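Local coordinates for alcohol dehydrogenase (Thermus thermophilus, PDB 2EIH), which probably catalyses NAD(P)-dependent alcohol oxidation or carbonyl reduction, as a zinc-binding member of the medium-chain dehydrogenase family, at residues M1-V5 / L319-A323; V313-L319 / G336-V342. All coordinates share one frame; numbering follows the deposited sequence.

Interaction 1: residues M1-V5 / L319-A323; sequences MRAVV and LEAAA
Val4 and Leu319 lie alongside each other, pointing opposite ways, and their overlap is the apolar heart of the contact between the N-terminal strand and the turn that leads into helix 322-330. CG2 of Val4 lies among both methyls of Leu319, 3.4 Å from CD1 and 3.8 Å from CD2, the first closer than an ordinary van der Waals separation, and it also rests 3.3 Å from Leu319 O. Leucine reaches this place because its CG stands opposite the backbone N (chi1 -176°), which carries both methyls over to the strand. The same valine methyl also comes near Ala322 CB at the start of the helix, which CG1 of Val4 meets at 3.9 Å. The carbonyl of Leu319 touched by the valine is also engaged within its own turn, accepting a bond from Ala322 N at 3.2 Å.

At the exposed margin, Arg2 passes aslant to Glu320. Arg2 bends at chi3 (79°) and brings one end of its guanidinium, NH2, to within 3.8 Å of Glu320 CB, which lies at the edge of that group and in its plane. The salt bridge from NH2 of Arg2 to OE1 of Glu320 is long, 3.9 Å, and the two planar groups stand 78° apart, far from a side-by-side pairing.

The contact thus packs an antiparallel N-terminal strand on the first turn of a beta-alpha-beta helix, away from the zinc site. Strand 2-6 pairs with strand 15-19, whose Val17 touches both Arg2 and Glu320 and whose Leu15 packs on Val4. Leu340 of strand 337-341 adjoins Leu319 and Ala322.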
ATOM      1  N   MET A   1      38.093  20.764  24.111  1.00 29.89           N
ATOM      2  CA  MET A   1      37.869  19.285  24.056  1.00 28.64           C
ATOM      3  C   MET A   1      38.672  18.685  22.907  1.00 29.14           C
ATOM      4  O   MET A   1      39.096  19.402  21.999  1.00 27.92           O
ATOM      5  CB  MET A   1      36.387  18.982  23.823  1.00 27.47           C
ATOM      6  CG  MET A   1      35.864  19.339  22.417  1.00 27.57           C
ATOM      7  SD  MET A   1      34.124  18.826  22.137  1.00 28.04           S
ATOM      8  CE  MET A   1      33.803  19.393  20.450  1.00 28.55           C
ATOM      9  N   ARG A   2      38.903  17.377  22.948  1.00 28.70           N
ATOM     10  CA  ARG A   2      39.630  16.751  21.860  1.00 29.11           C
ATOM     11  C   ARG A   2      38.658  16.560  20.700  1.00 28.92           C
ATOM     12  O   ARG A   2      37.465  16.294  20.902  1.00 28.16           O
ATOM     13  CB  ARG A   2      40.213  15.396  22.270  1.00 30.76           C
ATOM     14  CG  ARG A   2      41.505  15.471  23.072  1.00 33.07           C
ATOM     15  CD  ARG A   2      42.028  14.082  23.407  1.00 36.19           C
ATOM     16  NE  ARG A   2      42.733  13.417  22.309  1.00 37.13           N
ATOM     17  CZ  ARG A   2      43.937  13.775  21.863  1.00 40.16           C
ATOM     18  NH1 ARG A   2      44.582  14.803  22.414  1.00 38.73           N
ATOM     19  NH2 ARG A   2      44.513  13.088  20.880  1.00 41.34           N
ATOM     20  N   ALA A   3      39.173  16.722  19.486  1.00 26.60           N
ATOM     21  CA  ALA A   3      38.377  16.557  18.286  1.00 25.25           C
ATOM     22  C   ALA A   3      39.303  16.437  17.096  1.00 27.03           C
ATOM     23  O   ALA A   3      40.446  16.892  17.125  1.00 29.04           O
ATOM     24  CB  ALA A   3      37.446  17.746  18.101  1.00 24.50           C
ATOM     25  N   VAL A   4      38.812  15.772  16.066  1.00 27.51           N
ATOM     26  CA  VAL A   4      39.558  15.630  14.835  1.00 27.39           C
ATOM     27  C   VAL A   4      38.888  16.606  13.893  1.00 28.84           C
ATOM     28  O   VAL A   4      37.762  16.387  13.452  1.00 28.93           O
ATOM     29  CB  VAL A   4      39.450  14.221  14.258  1.00 26.24           C
ATOM     30  CG1 VAL A   4      39.941  14.217  12.821  1.00 26.25           C
ATOM     31  CG2 VAL A   4      40.257  13.262  15.104  1.00 25.76           C
ATOM     32  N   VAL A   5      39.584  17.700  13.619  1.00 31.73           N
ATOM     33  CA  VAL A   5      39.076  18.730  12.738  1.00 33.34           C
ATOM     34  C   VAL A   5      39.570  18.501  11.323  1.00 35.56           C
ATOM     35  O   VAL A   5      40.501  17.726  11.082  1.00 34.74           O
ATOM     36  CB  VAL A   5      39.508  20.141  13.197  1.00 34.03           C
ATOM     37  CG1 VAL A   5      38.747  20.536  14.457  1.00 34.36           C
ATOM     38  CG2 VAL A   5      41.010  20.169  13.459  1.00 33.51           C
ATOM     39  N   LEU A 319      40.508   7.708  18.456  1.00 27.86           N
ATOM     40  CA  LEU A 319      40.029   8.915  17.794  1.00 30.83           C
ATOM     41  C   LEU A 319      41.100   9.669  17.009  1.00 30.86           C
ATOM     42  O   LEU A 319      40.850  10.125  15.890  1.00 32.86           O
ATOM     43  CB  LEU A 319      39.383   9.858  18.816  1.00 30.44           C
ATOM     44  CG  LEU A 319      38.709  11.162  18.351  1.00 32.43           C
ATOM     45  CD1 LEU A 319      39.717  12.278  18.261  1.00 33.05           C
ATOM     46  CD2 LEU A 319      38.009  10.939  17.018  1.00 32.48           C
ATOM     47  N   GLU A 320      42.287   9.790  17.596  1.00 29.37           N
ATOM     48  CA  GLU A 320      43.392  10.501  16.967  1.00 29.76           C
ATOM     49  C   GLU A 320      43.911   9.837  15.707  1.00 29.18           C
ATOM     50  O   GLU A 320      44.812  10.355  15.063  1.00 29.99           O
ATOM     51  CB  GLU A 320      44.548  10.676  17.963  1.00 31.61           C
ATOM     52  CG  GLU A 320      45.007   9.385  18.625  1.00 32.95           C
ATOM     53  CD  GLU A 320      44.352   9.155  19.979  1.00 33.56           C
ATOM     54  OE1 GLU A 320      43.167   9.513  20.141  1.00 31.30           O
ATOM     55  OE2 GLU A 320      45.022   8.599  20.874  1.00 34.72           O
ATOM     56  N   ALA A 321      43.339   8.694  15.351  1.00 29.52           N
ATOM     57  CA  ALA A 321      43.785   7.981  14.165  1.00 28.45           C
ATOM     58  C   ALA A 321      42.719   7.959  13.068  1.00 28.63           C
ATOM     59  O   ALA A 321      42.693   7.044  12.243  1.00 27.73           O
ATOM     60  CB  ALA A 321      44.185   6.562  14.537  1.00 27.07           C
ATOM     61  N   ALA A 322      41.850   8.969  13.060  1.00 27.86           N
ATOM     62  CA  ALA A 322      40.794   9.060  12.057  1.00 28.62           C
ATOM     63  C   ALA A 322      41.339   8.955  10.632  1.00 28.29           C
ATOM     64  O   ALA A 322      40.702   8.376   9.753  1.00 30.16           O
ATOM     65  CB  ALA A 322      40.025  10.360  12.229  1.00 28.68           C
ATOM     66  N   ALA A 323      42.523   9.518  10.410  1.00 29.44           N
ATOM     67  CA  ALA A 323      43.160   9.496   9.093  1.00 28.80           C
ATOM     68  C   ALA A 323      43.355   8.062   8.631  1.00 28.86           C
ATOM     69  O   ALA A 323      42.923   7.683   7.535  1.00 30.29           O
ATOM     70  CB  ALA A 323      44.501  10.207   9.144  1.00 28.01           C
TER

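Interaction 2: residues V313-L319 / G336-V342; sequences VGQVLPL and GKVVLQV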
ATOM      1  N   VAL A 313      31.412  -4.971  13.783  1.00 24.34           N
ATOM      2  CA  VAL A 313      32.555  -4.078  13.948  1.00 25.21           C
ATOM      3  C   VAL A 313      33.791  -4.722  13.324  1.00 24.15           C
ATOM      4  O   VAL A 313      34.296  -5.721  13.830  1.00 23.19           O
ATOM      5  CB  VAL A 313      32.839  -3.809  15.444  1.00 25.99           C
ATOM      6  CG1 VAL A 313      34.035  -2.875  15.581  1.00 26.39           C
ATOM      7  CG2 VAL A 313      31.608  -3.197  16.106  1.00 25.41           C
ATOM      8  N   GLY A 314      34.262  -4.146  12.224  1.00 23.28           N
ATOM      9  CA  GLY A 314      35.429  -4.674  11.550  1.00 23.80           C
ATOM     10  C   GLY A 314      36.753  -4.299  12.192  1.00 25.70           C
ATOM     11  O   GLY A 314      37.626  -5.155  12.316  1.00 26.72           O
ATOM     12  N   GLN A 315      36.921  -3.035  12.580  1.00 25.41           N
ATOM     13  CA  GLN A 315      38.156  -2.585  13.221  1.00 25.86           C
ATOM     14  C   GLN A 315      37.886  -1.373  14.129  1.00 25.55           C
ATOM     15  O   GLN A 315      36.973  -0.584  13.872  1.00 23.98           O
ATOM     16  CB  GLN A 315      39.201  -2.232  12.144  1.00 29.43           C
ATOM     17  CG  GLN A 315      40.638  -1.990  12.665  1.00 36.48           C
ATOM     18  CD  GLN A 315      41.705  -2.070  11.549  1.00 39.10           C
ATOM     19  OE1 GLN A 315      42.857  -1.651  11.724  1.00 39.90           O
ATOM     20  NE2 GLN A 315      41.317  -2.625  10.405  1.00 39.71           N
ATOM     21  N   VAL A 316      38.657  -1.253  15.206  1.00 22.56           N
ATOM     22  CA  VAL A 316      38.522  -0.122  16.114  1.00 23.91           C
ATOM     23  C   VAL A 316      39.834   0.659  16.095  1.00 25.42           C
ATOM     24  O   VAL A 316      40.908   0.072  16.029  1.00 27.86           O
ATOM     25  CB  VAL A 316      38.195  -0.567  17.583  1.00 23.65           C
ATOM     26  CG1 VAL A 316      36.815  -1.194  17.656  1.00 19.60           C
ATOM     27  CG2 VAL A 316      39.265  -1.544  18.105  1.00 20.15           C
ATOM     28  N   LEU A 317      39.743   1.981  16.134  1.00 26.93           N
ATOM     29  CA  LEU A 317      40.929   2.826  16.119  1.00 27.56           C
ATOM     30  C   LEU A 317      40.738   3.962  17.113  1.00 27.90           C
ATOM     31  O   LEU A 317      39.614   4.373  17.398  1.00 26.40           O
ATOM     32  CB  LEU A 317      41.156   3.458  14.727  1.00 28.14           C
ATOM     33  CG  LEU A 317      41.665   2.701  13.494  1.00 30.98           C
ATOM     34  CD1 LEU A 317      43.052   2.113  13.767  1.00 30.01           C
ATOM     35  CD2 LEU A 317      40.692   1.603  13.133  1.00 33.81           C
ATOM     36  N   PRO A 318      41.837   4.463  17.684  1.00 28.27           N
ATOM     37  CA  PRO A 318      41.669   5.572  18.621  1.00 27.22           C
ATOM     38  C   PRO A 318      41.242   6.805  17.818  1.00 27.23           C
ATOM     39  O   PRO A 318      41.585   6.937  16.644  1.00 26.75           O
ATOM     40  CB  PRO A 318      43.063   5.722  19.236  1.00 26.59           C
ATOM     41  CG  PRO A 318      43.968   5.168  18.168  1.00 29.35           C
ATOM     42  CD  PRO A 318      43.218   3.955  17.713  1.00 26.71           C
ATOM     43  N   LEU A 319      40.508   7.708  18.456  1.00 27.86           N
ATOM     44  CA  LEU A 319      40.029   8.915  17.794  1.00 30.83           C
ATOM     45  C   LEU A 319      41.100   9.669  17.009  1.00 30.86           C
ATOM     46  O   LEU A 319      40.850  10.125  15.890  1.00 32.86           O
ATOM     47  CB  LEU A 319      39.383   9.858  18.816  1.00 30.44           C
ATOM     48  CG  LEU A 319      38.709  11.162  18.351  1.00 32.43           C
ATOM     49  CD1 LEU A 319      39.717  12.278  18.261  1.00 33.05           C
ATOM     50  CD2 LEU A 319      38.009  10.939  17.018  1.00 32.48           C
ATOM     51  N   GLY A 336      32.992  -5.092   7.574  1.00 25.86           N
ATOM     52  CA  GLY A 336      32.291  -4.522   8.704  1.00 24.34           C
ATOM     53  C   GLY A 336      32.610  -3.053   8.923  1.00 25.01           C
ATOM     54  O   GLY A 336      33.315  -2.425   8.131  1.00 25.45           O
ATOM     55  N   LYS A 337      32.100  -2.514  10.022  1.00 24.15           N
ATOM     56  CA  LYS A 337      32.264  -1.105  10.364  1.00 24.36           C
ATOM     57  C   LYS A 337      33.634  -0.748  10.959  1.00 23.42           C
ATOM     58  O   LYS A 337      34.246  -1.544  11.672  1.00 24.98           O
ATOM     59  CB  LYS A 337      31.162  -0.715  11.358  1.00 22.43           C
ATOM     60  CG  LYS A 337      30.646   0.721  11.238  1.00 26.71           C
ATOM     61  CD  LYS A 337      29.697   0.875  10.052  1.00 22.87           C
ATOM     62  CE  LYS A 337      29.234   2.312   9.890  1.00 21.04           C
ATOM     63  NZ  LYS A 337      28.279   2.441   8.760  1.00 23.17           N
ATOM     64  N   VAL A 338      34.110   0.450  10.639  1.00 21.38           N
ATOM     65  CA  VAL A 338      35.366   0.962  11.171  1.00 18.47           C
ATOM     66  C   VAL A 338      34.878   1.956  12.214  1.00 19.03           C
ATOM     67  O   VAL A 338      34.214   2.939  11.882  1.00 18.93           O
ATOM     68  CB  VAL A 338      36.202   1.700  10.093  1.00 18.97           C
ATOM     69  CG1 VAL A 338      37.443   2.316  10.715  1.00 15.84           C
ATOM     70  CG2 VAL A 338      36.598   0.724   9.008  1.00 15.39           C
ATOM     71  N   VAL A 339      35.185   1.677  13.477  1.00 19.11           N
ATOM     72  CA  VAL A 339      34.755   2.518  14.576  1.00 16.04           C
ATOM     73  C   VAL A 339      35.878   3.152  15.357  1.00 17.47           C
ATOM     74  O   VAL A 339      36.816   2.483  15.794  1.00 17.57           O
ATOM     75  CB  VAL A 339      33.887   1.736  15.593  1.00 15.08           C
ATOM     76  CG1 VAL A 339      33.363   2.693  16.658  1.00 13.90           C
ATOM     77  CG2 VAL A 339      32.746   1.038  14.889  1.00 11.42           C
ATOM     78  N   LEU A 340      35.740   4.453  15.547  1.00 18.91           N
ATOM     79  CA  LEU A 340      36.687   5.248  16.303  1.00 20.45           C
ATOM     80  C   LEU A 340      36.256   5.225  17.762  1.00 22.44           C
ATOM     81  O   LEU A 340      35.071   5.334  18.075  1.00 20.38           O
ATOM     82  CB  LEU A 340      36.656   6.692  15.799  1.00 19.85           C
ATOM     83  CG  LEU A 340      37.723   7.203  14.827  1.00 21.71           C
ATOM     84  CD1 LEU A 340      38.108   6.135  13.809  1.00 19.08           C
ATOM     85  CD2 LEU A 340      37.206   8.464  14.150  1.00 18.97           C
ATOM     86  N   GLN A 341      37.232   5.073  18.646  1.00 24.76           N
ATOM     87  CA  GLN A 341      36.997   5.070  20.078  1.00 26.49           C
ATOM     88  C   GLN A 341      37.413   6.440  20.577  1.00 28.29           C
ATOM     89  O   GLN A 341      38.585   6.800  20.495  1.00 27.52           O
ATOM     90  CB  GLN A 341      37.838   3.994  20.755  1.00 25.27           C
ATOM     91  CG  GLN A 341      37.410   2.576  20.440  1.00 25.38           C
ATOM     92  CD  GLN A 341      38.435   1.569  20.912  1.00 25.26           C
ATOM     93  OE1 GLN A 341      39.607   1.672  20.557  1.00 29.81           O
ATOM     94  NE2 GLN A 341      38.003   0.577  21.690  1.00 23.44           N
ATOM     95  N   VAL A 342      36.450   7.197  21.089  1.00 31.82           N
ATOM     96  CA  VAL A 342      36.705   8.550  21.579  1.00 34.62           C
ATOM     97  C   VAL A 342      37.139   8.520  23.030  1.00 36.45           C
ATOM     98  O   VAL A 342      38.270   8.872  23.363  1.00 39.68           O
ATOM     99  CB  VAL A 342      35.445   9.410  21.483  1.00 34.32           C
ATOM    100  CG1 VAL A 342      35.725  10.808  21.991  1.00 36.25           C
ATOM    101  CG2 VAL A 342      34.958   9.438  20.049  1.00 34.20           C
TER
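Two neighbouring parallel strands, 313-318 and 337-341, pair through their backbones in a mixed sheet, with strand 29-38 bonded antiparallel along the far edge of 337-341. Their axes approach to 4.5 Å and cross at -28°. The pairing begins at Val313 and Lys337 and is at once shifted by one residue at a beta bulge, where Lys337 O accepts from both Gly314 N (2.7 Å) and Gln315 N (3.2 Å). Beyond it the bonds run regularly, from Val339 N to Gln315 O (2.9 Å) as far as Leu319 N to Gln341 O (2.9 Å).

On one face Leu317 CD2 touches Val338 CG1 at 4.1 Å, while Leu340 spreads its methyls, CD1 toward Leu317 CB and CD2 to Leu319 CD2 (3.9 Å). This face receives Leu328 and Ala322 of helix 322-330. On the other, Gln341 extends beyond CG and lays its amide beside Val316, CD being 4.0 Å from Val316 CB; NE2 is bonded to Glu142 of helix 141-146, which would limit the rotation of the amide.

With helix 322-330 linking the strands and packing on the Leu317 and Leu340 face, the arrangement is a beta-alpha-beta crossover.

Leu319 belongs to both interactions: its backbone N bonds in interaction 2, its carbonyl O is touched by Val4 in interaction 1, and its methyls serve both. The segments alternate along the chain; helix 322-330 follows one strand of interaction 2 and precedes the other, and its first turn also packs on the N-terminal strand. The two contacts touch where Ala322 CB meets Leu340 CD2 at 3.9 Å. Interaction 1 is small and made by side chains, with a buried apolar centre and a loose charged pair at the surface. Interaction 2 is larger and only partly buried, held by six backbone hydrogen bonds with apolar packing on both faces.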